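Local coordinates for DR2417 (Deinococcus radiodurans, PDB 4XWW), which is an RNase J that binds RNA and degrades it as a 5'-3' exonuclease, probably serving in the maturation and decay of cellular RNAs, at residues G79-H84 / A146-M151; G160-T165 / L192-Q197; T35-G40 / V44-G49. One frame throughout, in Å; residues are numbered along the deposited sequence.

Interaction 1. Residues G79-H84 / A146-M151. With ZN (zinc ion), chain E.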
loop_
_atom_site.group_PDB
_atom_site.type_symbol
_atom_site.label_atom_id
_atom_site.label_comp_id
_atom_site.label_asym_id
_atom_site.label_seq_id
_atom_site.Cartn_x
_atom_site.Cartn_y
_atom_site.Cartn_z
ATOM N N GLY A 79 18.727 18.699 -29.210
ATOM C CA GLY A 79 18.463 17.282 -29.348
ATOM C C GLY A 79 18.183 16.554 -28.056
ATOM O O GLY A 79 18.155 17.146 -26.975
ATOM N N TRP A 80 18.003 15.240 -28.186
ATOM C CA TRP A 80 17.574 14.391 -27.110
ATOM C C TRP A 80 18.474 13.169 -26.995
ATOM O O TRP A 80 18.936 12.634 -28.009
ATOM C CB TRP A 80 16.128 13.942 -27.351
ATOM C CG TRP A 80 15.166 14.203 -26.211
ATOM C CD1 TRP A 80 15.035 13.475 -25.055
ATOM C CD2 TRP A 80 14.190 15.248 -26.131
ATOM N NE1 TRP A 80 14.044 14.008 -24.267
ATOM C CE2 TRP A 80 13.505 15.093 -24.907
ATOM C CE3 TRP A 80 13.823 16.300 -26.979
ATOM C CZ2 TRP A 80 12.479 15.951 -24.504
ATOM C CZ3 TRP A 80 12.801 17.156 -26.575
ATOM C CH2 TRP A 80 12.144 16.971 -25.348
ATOM N N ILE A 81 18.700 12.746 -25.754
ATOM C CA ILE A 81 19.337 11.481 -25.417
ATOM C C ILE A 81 18.305 10.585 -24.736
ATOM O O ILE A 81 17.646 11.025 -23.794
ATOM C CB ILE A 81 20.521 11.687 -24.459
ATOM C CG1 ILE A 81 21.632 12.501 -25.133
ATOM C CG2 ILE A 81 21.069 10.358 -23.941
ATOM C CD1 ILE A 81 22.668 12.947 -24.155
ATOM N N LEU A 82 18.160 9.349 -25.215
ATOM C CA LEU A 82 17.268 8.378 -24.569
ATOM C C LEU A 82 18.098 7.225 -24.006
ATOM O O LEU A 82 18.703 6.471 -24.776
ATOM C CB LEU A 82 16.220 7.849 -25.561
ATOM C CG LEU A 82 15.359 8.885 -26.271
ATOM C CD1 LEU A 82 14.275 8.181 -27.076
ATOM C CD2 LEU A 82 14.725 9.792 -25.217
ATOM N N THR A 83 18.126 7.081 -22.676
ATOM C CA THR A 83 19.053 6.133 -22.048
ATOM C C THR A 83 18.601 4.669 -22.122
ATOM O O THR A 83 19.433 3.777 -22.200
ATOM C CB THR A 83 19.332 6.478 -20.560
ATOM O OG1 THR A 83 18.113 6.442 -19.794
ATOM C CG2 THR A 83 19.990 7.876 -20.423
ATOM N N HIS A 84 17.293 4.442 -22.086
ATOM C CA HIS A 84 16.730 3.088 -22.173
ATOM C C HIS A 84 15.209 3.162 -22.296
ATOM O O HIS A 84 14.614 4.225 -22.105
ATOM C CB HIS A 84 17.126 2.194 -20.972
ATOM C CG HIS A 84 16.593 2.626 -19.629
ATOM N ND1 HIS A 84 16.969 3.793 -19.013
ATOM C CD2 HIS A 84 15.773 1.982 -18.747
ATOM C CE1 HIS A 84 16.403 3.873 -17.817
ATOM N NE2 HIS A 84 15.676 2.780 -17.641
ATOM N N ALA A 146 28.126 14.036 -26.381
ATOM C CA ALA A 146 27.703 12.951 -25.496
ATOM C C ALA A 146 28.285 11.620 -25.951
ATOM O O ALA A 146 28.198 11.282 -27.129
ATOM C CB ALA A 146 26.177 12.869 -25.443
ATOM N N GLU A 147 28.867 10.880 -25.008
ATOM C CA GLU A 147 29.448 9.572 -25.270
ATOM C C GLU A 147 28.692 8.489 -24.504
ATOM O O GLU A 147 28.603 8.544 -23.276
ATOM C CB GLU A 147 30.930 9.548 -24.875
ATOM C CG GLU A 147 31.614 8.223 -25.250
ATOM C CD GLU A 147 33.066 8.131 -24.792
ATOM O OE1 GLU A 147 33.644 9.163 -24.406
ATOM O OE2 GLU A 147 33.619 7.013 -24.795
ATOM N N PHE A 148 28.184 7.493 -25.222
ATOM C CA PHE A 148 27.363 6.453 -24.617
ATOM C C PHE A 148 28.234 5.321 -24.094
ATOM O O PHE A 148 29.227 4.975 -24.722
ATOM C CB PHE A 148 26.354 5.917 -25.642
ATOM C CG PHE A 148 25.289 6.909 -26.028
ATOM C CD1 PHE A 148 25.559 7.925 -26.928
ATOM C CD2 PHE A 148 24.009 6.811 -25.505
ATOM C CE1 PHE A 148 24.583 8.843 -27.280
ATOM C CE2 PHE A 148 23.027 7.723 -25.863
ATOM C CZ PHE A 148 23.318 8.738 -26.754
ATOM N N PHE A 149 27.870 4.733 -22.956
ATOM C CA PHE A 149 28.538 3.503 -22.540
ATOM C C PHE A 149 27.535 2.549 -21.873
ATOM O O PHE A 149 26.480 2.958 -21.379
ATOM C CB PHE A 149 29.724 3.799 -21.614
ATOM C CG PHE A 149 29.346 4.527 -20.362
ATOM C CD1 PHE A 149 29.318 5.915 -20.333
ATOM C CD2 PHE A 149 29.014 3.826 -19.206
ATOM C CE1 PHE A 149 28.971 6.595 -19.180
ATOM C CE2 PHE A 149 28.649 4.501 -18.033
ATOM C CZ PHE A 149 28.621 5.891 -18.020
ATOM N N CYS A 150 27.875 1.267 -21.870
ATOM C CA CYS A 150 26.957 0.242 -21.396
ATOM C C CYS A 150 26.880 0.183 -19.879
ATOM O O CYS A 150 27.895 0.154 -19.203
ATOM C CB CYS A 150 27.388 -1.117 -21.944
ATOM S SG CYS A 150 26.292 -2.457 -21.439
ATOM N N MET A 151 25.659 0.153 -19.346
ATOM C CA MET A 151 25.463 -0.226 -17.944
ATOM C C MET A 151 24.367 -1.284 -17.864
ATOM O O MET A 151 23.296 -1.115 -18.430
ATOM C CB MET A 151 25.097 0.984 -17.073
ATOM C CG MET A 151 26.185 2.092 -17.092
ATOM S SD MET A 151 27.646 1.550 -16.180
ATOM C CE MET A 151 27.040 1.714 -14.525
HETATM ZN ZN ZN E . 15.042 1.679 -15.920
HETATM O O HOH W 1 14.674 2.660 -14.377
#

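Interaction 2. Residues G160-T165 / L192-Q197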
loop_
_atom_site.group_PDB
_atom_site.type_symbol
_atom_site.label_atom_id
_atom_site.label_comp_id
_atom_site.label_asym_id
_atom_site.label_seq_id
_atom_site.Cartn_x
_atom_site.Cartn_y
_atom_site.Cartn_z
ATOM N N GLY A 160 24.576 4.510 -19.842
ATOM C CA GLY A 160 24.967 5.745 -19.200
ATOM C C GLY A 160 25.622 6.616 -20.266
ATOM O O GLY A 160 25.809 6.193 -21.435
ATOM N N TYR A 161 25.954 7.847 -19.909
ATOM C CA TYR A 161 26.659 8.695 -20.871
ATOM C C TYR A 161 27.580 9.682 -20.169
ATOM O O TYR A 161 27.388 10.035 -19.005
ATOM C CB TYR A 161 25.672 9.458 -21.786
ATOM C CG TYR A 161 24.758 10.374 -21.018
ATOM C CD1 TYR A 161 23.562 9.903 -20.501
ATOM C CD2 TYR A 161 25.101 11.701 -20.778
ATOM C CE1 TYR A 161 22.728 10.728 -19.758
ATOM C CE2 TYR A 161 24.279 12.529 -20.042
ATOM C CZ TYR A 161 23.090 12.040 -19.545
ATOM O OH TYR A 161 22.282 12.861 -18.808
ATOM N N ILE A 162 28.591 10.113 -20.902
ATOM C CA ILE A 162 29.416 11.229 -20.487
ATOM C C ILE A 162 29.084 12.426 -21.360
ATOM O O ILE A 162 29.196 12.363 -22.590
ATOM C CB ILE A 162 30.908 10.893 -20.581
ATOM C CG1 ILE A 162 31.178 9.669 -19.698
ATOM C CG2 ILE A 162 31.748 12.112 -20.185
ATOM C CD1 ILE A 162 32.551 9.071 -19.770
ATOM N N LEU A 163 28.626 13.491 -20.713
ATOM C CA LEU A 163 28.325 14.734 -21.390
ATOM C C LEU A 163 29.486 15.687 -21.225
ATOM O O LEU A 163 29.768 16.153 -20.121
ATOM C CB LEU A 163 27.039 15.350 -20.837
ATOM C CG LEU A 163 26.502 16.533 -21.636
ATOM C CD1 LEU A 163 26.034 16.067 -23.014
ATOM C CD2 LEU A 163 25.386 17.251 -20.887
ATOM N N LYS A 164 30.160 15.960 -22.332
ATOM C CA LYS A 164 31.356 16.793 -22.328
ATOM C C LYS A 164 30.935 18.205 -22.658
ATOM O O LYS A 164 30.301 18.439 -23.674
ATOM C CB LYS A 164 32.383 16.237 -23.310
ATOM C CG LYS A 164 32.676 14.744 -23.060
ATOM C CD LYS A 164 33.387 14.052 -24.220
ATOM C CE LYS A 164 33.436 12.543 -23.970
ATOM N NZ LYS A 164 34.230 11.803 -25.005
ATOM N N THR A 165 31.232 19.131 -21.754
ATOM C CA THR A 165 30.735 20.500 -21.852
ATOM C C THR A 165 31.911 21.464 -21.711
ATOM O O THR A 165 32.998 21.042 -21.343
ATOM C CB THR A 165 29.689 20.803 -20.765
ATOM O OG1 THR A 165 30.351 21.159 -19.550
ATOM C CG2 THR A 165 28.777 19.593 -20.518
ATOM N N LEU A 192 32.869 -0.770 -16.922
ATOM C CA LEU A 192 33.536 -0.169 -15.767
ATOM C C LEU A 192 34.913 0.369 -16.143
ATOM O O LEU A 192 35.433 1.268 -15.490
ATOM C CB LEU A 192 33.650 -1.173 -14.618
ATOM C CG LEU A 192 32.310 -1.631 -14.042
ATOM C CD1 LEU A 192 32.520 -2.544 -12.845
ATOM C CD2 LEU A 192 31.445 -0.424 -13.680
ATOM N N GLU A 193 35.502 -0.198 -17.192
ATOM C CA GLU A 193 36.753 0.315 -17.748
ATOM C C GLU A 193 36.559 1.768 -18.179
ATOM O O GLU A 193 37.378 2.642 -17.868
ATOM C CB GLU A 193 37.185 -0.555 -18.929
ATOM C CG GLU A 193 38.484 -0.156 -19.590
ATOM C CD GLU A 193 38.820 -1.056 -20.767
ATOM O OE1 GLU A 193 37.938 -1.274 -21.627
ATOM O OE2 GLU A 193 39.965 -1.554 -20.830
ATOM N N ARG A 194 35.459 2.035 -18.877
ATOM C CA ARG A 194 35.215 3.385 -19.382
ATOM C C ARG A 194 34.946 4.338 -18.237
ATOM O O ARG A 194 35.378 5.486 -18.257
ATOM C CB ARG A 194 34.038 3.420 -20.359
ATOM C CG ARG A 194 33.750 4.818 -20.877
ATOM C CD ARG A 194 34.930 5.271 -21.778
ATOM N NE ARG A 194 34.888 6.655 -22.277
ATOM C CZ ARG A 194 35.366 7.714 -21.624
ATOM N NH1 ARG A 194 35.883 7.578 -20.392
ATOM N NH2 ARG A 194 35.322 8.914 -22.190
ATOM N N VAL A 195 34.204 3.855 -17.239
ATOM C CA VAL A 195 33.871 4.667 -16.078
ATOM C C VAL A 195 35.143 5.008 -15.292
ATOM O O VAL A 195 35.346 6.155 -14.883
ATOM C CB VAL A 195 32.835 3.944 -15.178
ATOM C CG1 VAL A 195 32.676 4.656 -13.839
ATOM C CG2 VAL A 195 31.470 3.820 -15.911
ATOM N N GLU A 196 36.002 4.013 -15.094
ATOM C CA GLU A 196 37.266 4.244 -14.401
ATOM C C GLU A 196 38.142 5.251 -15.163
ATOM O O GLU A 196 38.784 6.121 -14.563
ATOM C CB GLU A 196 38.019 2.930 -14.206
ATOM C CG GLU A 196 39.388 3.128 -13.567
ATOM C CD GLU A 196 39.952 1.855 -12.978
ATOM O OE1 GLU A 196 39.629 0.763 -13.497
ATOM O OE2 GLU A 196 40.715 1.951 -11.991
ATOM N N GLN A 197 38.170 5.131 -16.493
ATOM C CA GLN A 197 38.901 6.083 -17.325
ATOM C C GLN A 197 38.339 7.486 -17.134
ATOM O O GLN A 197 39.089 8.444 -17.070
ATOM C CB GLN A 197 38.838 5.693 -18.809
ATOM C CG GLN A 197 39.629 6.611 -19.748
ATOM C CD GLN A 197 41.128 6.607 -19.463
ATOM O OE1 GLN A 197 41.725 5.557 -19.216
ATOM N NE2 GLN A 197 41.726 7.777 -19.461
#

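Interaction 3. Residues T35-G40 / V44-G49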
loop_
_atom_site.group_PDB
_atom_site.type_symbol
_atom_site.label_atom_id
_atom_site.label_comp_id
_atom_site.label_asym_id
_atom_site.label_seq_id
_atom_site.Cartn_x
_atom_site.Cartn_y
_atom_site.Cartn_z
ATOM N N THR A 35 15.705 15.390 -17.806
ATOM C CA THR A 35 16.748 16.297 -17.350
ATOM C C THR A 35 17.215 17.182 -18.500
ATOM O O THR A 35 17.523 16.704 -19.605
ATOM C CB THR A 35 17.942 15.523 -16.772
ATOM O OG1 THR A 35 17.468 14.606 -15.782
ATOM C CG2 THR A 35 18.949 16.476 -16.140
ATOM N N VAL A 36 17.264 18.476 -18.211
ATOM C CA VAL A 36 17.677 19.485 -19.167
ATOM C C VAL A 36 19.090 19.928 -18.828
ATOM O O VAL A 36 19.410 20.175 -17.666
ATOM C CB VAL A 36 16.703 20.689 -19.148
ATOM C CG1 VAL A 36 17.236 21.839 -19.956
ATOM C CG2 VAL A 36 15.333 20.253 -19.655
ATOM N N PHE A 37 19.936 19.994 -19.856
ATOM C CA PHE A 37 21.253 20.617 -19.763
ATOM C C PHE A 37 21.280 21.869 -20.616
ATOM O O PHE A 37 20.927 21.825 -21.793
ATOM C CB PHE A 37 22.353 19.650 -20.208
ATOM C CG PHE A 37 22.498 18.459 -19.304
ATOM C CD1 PHE A 37 23.302 18.525 -18.178
ATOM C CD2 PHE A 37 21.815 17.279 -19.569
ATOM C CE1 PHE A 37 23.423 17.426 -17.325
ATOM C CE2 PHE A 37 21.941 16.181 -18.727
ATOM C CZ PHE A 37 22.751 16.259 -17.610
ATOM N N ARG A 38 21.681 22.992 -20.028
ATOM C CA ARG A 38 21.739 24.229 -20.778
ATOM C C ARG A 38 23.094 24.905 -20.634
ATOM O O ARG A 38 23.584 25.119 -19.525
ATOM C CB ARG A 38 20.639 25.207 -20.353
ATOM C CG ARG A 38 20.670 26.500 -21.181
ATOM C CD ARG A 38 19.540 27.464 -20.849
ATOM N NE ARG A 38 19.744 28.718 -21.580
ATOM C CZ ARG A 38 19.043 29.831 -21.396
ATOM N NH1 ARG A 38 18.073 29.873 -20.494
ATOM N NH2 ARG A 38 19.322 30.911 -22.119
ATOM N N TYR A 39 23.685 25.202 -21.783
ATOM C CA TYR A 39 24.884 26.038 -21.860
ATOM C C TYR A 39 24.699 27.136 -22.911
ATOM O O TYR A 39 24.575 26.857 -24.106
ATOM C CB TYR A 39 26.122 25.199 -22.189
ATOM C CG TYR A 39 27.391 26.005 -22.047
ATOM C CD1 TYR A 39 27.848 26.791 -23.094
ATOM C CD2 TYR A 39 28.102 26.024 -20.854
ATOM C CE1 TYR A 39 28.979 27.554 -22.970
ATOM C CE2 TYR A 39 29.255 26.797 -20.720
ATOM C CZ TYR A 39 29.684 27.556 -21.794
ATOM O OH TYR A 39 30.822 28.332 -21.707
ATOM N N GLY A 40 24.687 28.385 -22.464
ATOM C CA GLY A 40 24.421 29.501 -23.354
ATOM C C GLY A 40 23.034 29.345 -23.938
ATOM O O GLY A 40 22.070 29.164 -23.195
ATOM N N VAL A 44 20.377 20.431 -24.381
ATOM C CA VAL A 44 20.220 19.007 -24.637
ATOM C C VAL A 44 19.272 18.460 -23.579
ATOM O O VAL A 44 19.404 18.801 -22.404
ATOM C CB VAL A 44 21.565 18.269 -24.581
ATOM C CG1 VAL A 44 21.379 16.788 -24.914
ATOM C CG2 VAL A 44 22.561 18.917 -25.546
ATOM N N VAL A 45 18.317 17.630 -23.986
ATOM C CA VAL A 45 17.380 17.024 -23.020
ATOM C C VAL A 45 17.649 15.527 -22.913
ATOM O O VAL A 45 17.996 14.882 -23.901
ATOM C CB VAL A 45 15.906 17.256 -23.429
ATOM C CG1 VAL A 45 14.941 16.853 -22.274
ATOM C CG2 VAL A 45 15.670 18.712 -23.807
ATOM N N VAL A 46 17.478 14.959 -21.721
ATOM C CA VAL A 46 17.721 13.536 -21.533
ATOM C C VAL A 46 16.452 12.863 -21.006
ATOM O O VAL A 46 15.953 13.242 -19.950
ATOM C CB VAL A 46 18.895 13.295 -20.578
ATOM C CG1 VAL A 46 19.102 11.787 -20.351
ATOM C CG2 VAL A 46 20.181 13.942 -21.138
ATOM N N ASP A 47 15.868 12.003 -21.830
ATOM C CA ASP A 47 14.742 11.156 -21.457
ATOM C C ASP A 47 13.424 11.933 -21.449
ATOM O O ASP A 47 13.422 13.161 -21.468
ATOM C CB ASP A 47 15.008 10.435 -20.134
ATOM C CG ASP A 47 15.988 9.284 -20.293
ATOM O OD1 ASP A 47 16.278 8.915 -21.447
ATOM O OD2 ASP A 47 16.466 8.752 -19.274
ATOM N N GLY A 48 12.310 11.211 -21.428
ATOM C CA GLY A 48 10.993 11.813 -21.305
ATOM C C GLY A 48 10.003 10.831 -20.712
ATOM O O GLY A 48 9.118 10.350 -21.408
ATOM N N GLY A 49 10.167 10.523 -19.433
ATOM C CA GLY A 49 9.388 9.493 -18.770
ATOM C C GLY A 49 7.975 9.844 -18.344
ATOM O O GLY A 49 7.608 11.013 -18.274
HETATM O O HOH W 2 16.885 12.228 -17.253
#

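Interaction 1. Residues G79-H84 / A146-M151
I81 projects from its strand toward A146 and F148, and its two branches divide the work between them. CD1 reaches the methyl of A146, with 3.7 Å between I81 CD1 and A146 CB. With chi1 at -64°, CG1 lies beside the backbone N and CG2 anti to it; CG2 meets the phenyl ring obliquely, 3.8 Å from F148 CE2 and almost as close to F148 CZ. The F148 ring in turn leans back toward I81, and the two side chains pass alongside one another, running opposite ways. A branched residue, a small one and a flat one thus interlock without any polar atom taking part, which suits a buried contact between strands of two different sheets.

This tight patch is small. Farther along, the two segments make no contact, and the chain turns to the zinc site, where H84 binds the metal. H84 ND1 donates a hydrogen bond to T83 OG1 at 3.0 Å, with the hydroxyl oxygen in the ring plane, which fixes the rotation of the imidazole. NE2 of H84 is thereby aimed at the zinc ion, 2.1 Å away, and a water lies 1.9 Å from the metal. H86 and H153 complete the protein ligands of this zinc. A hydrophobic seam between two facing sheets, with a histidine metal site at the strand ends, is typical of the metallo-beta-lactamase fold and its HxHxDH motif.

Interaction 2. Residues G160-T165 / L192-Q197
OE1 of E147 is gripped by two cations, K164 NZ from the strand and R194 NH2 from the helix, through a salt bridge to each. The two chains approach from opposing ends, and the shared carboxylate probably lets K164 NZ and R194 NH2 lie 4.2 Å apart. K164 NZ also has a salt bridge to E137, so two acids would offset the local positive charge. Its chain runs extended beyond CG, carrying the ammonium to the edge of the guanidinium, near its plane.

The face of that guanidinium has a different neighbour. I162 CD1 sits 3.5 Å above the plane, displaced from the centre of the group, and is 3.6 Å from R194 CZ. Arginine serves both needs here, since its flat face can pack on a methyl while NH2, in the plane, bonds to the E147 carboxylate. A bend at chi2 (68°) turns the R194 chain onto this patch.

Strand 159-165 lies between strands 144-150 and 168-172, with I162 touching F149 on one neighbour and L171 on the other. Helix 192-201 packs on the side of the sheet that carries I162 and K164, where V195 also touches F149; helix 384-394 adjoins it through L192, V195 and E196.

Interaction 3. Residues T35-G40 / V44-G49
T35 and V46 pair through two backbone hydrogen bonds, as do F37 and V44. The bond from V46 N to T35 O is the shortest of the four at 2.7 Å, whereas F37 N to V44 O, at 2.9 Å, is the straightest with 171° at the hydrogen. V36 and V45 between them are a non-hydrogen-bonded pair. V45 CA makes a CA-H...O contact with T35 O at 3.4 Å.

These pairs build the antiparallel hairpin of strands 34-39 and 42-46 in the larger sheet of the metallo-beta-lactamase domain, where strand 19-23 flanks one arm and strand 77-82 the other.

Apolar contacts lie on both faces. F37 and V46 share one with T35 and V44: with CG anti to the carbonyl carbon (chi1 -65°), the F37 ring turns its edge to the valine, whose CG2 lies in the ring plane, 3.7 Å from F37 CE2. Y161 of the facing sheet touches both side chains. V36 and V45 pack more loosely on the other face, beside L70 of helix 68-72. Beta-branched valines suit these extended, buried positions.

Polar groups work at the ends. A water 2.9 Å from T35 OG1 donates to V46 O. R38 NE donates a hydrogen bond to G40 O at 2.9 Å, the oxygen being near the guanidinium plane. Past the strand, D47 OD2 accepts from ND1 of H89, a zinc ligand, and OD1 from T83 N.

Overall arrangement
All three contacts belong to the metallo-beta-lactamase domain and lie on the same side of the chain's centre. Along the chain interaction 3 comes first, then interaction 1, then interaction 2. Interactions 3 and 1, with centres about 12 Å apart, share one sheet, where strands 42-46 and 77-82 are neighbours. Interaction 1 crosses to the facing sheet, whose strands 144-150 and 159-165 link it to interaction 2, its centre about 11 Å away. The centres of interactions 2 and 3 are about 18 Å apart, yet L163 packs on F37 across the sandwich. Together they trace a path from the outer helix 192-201 through both sheets, with the zinc-binding loops at the strand ends.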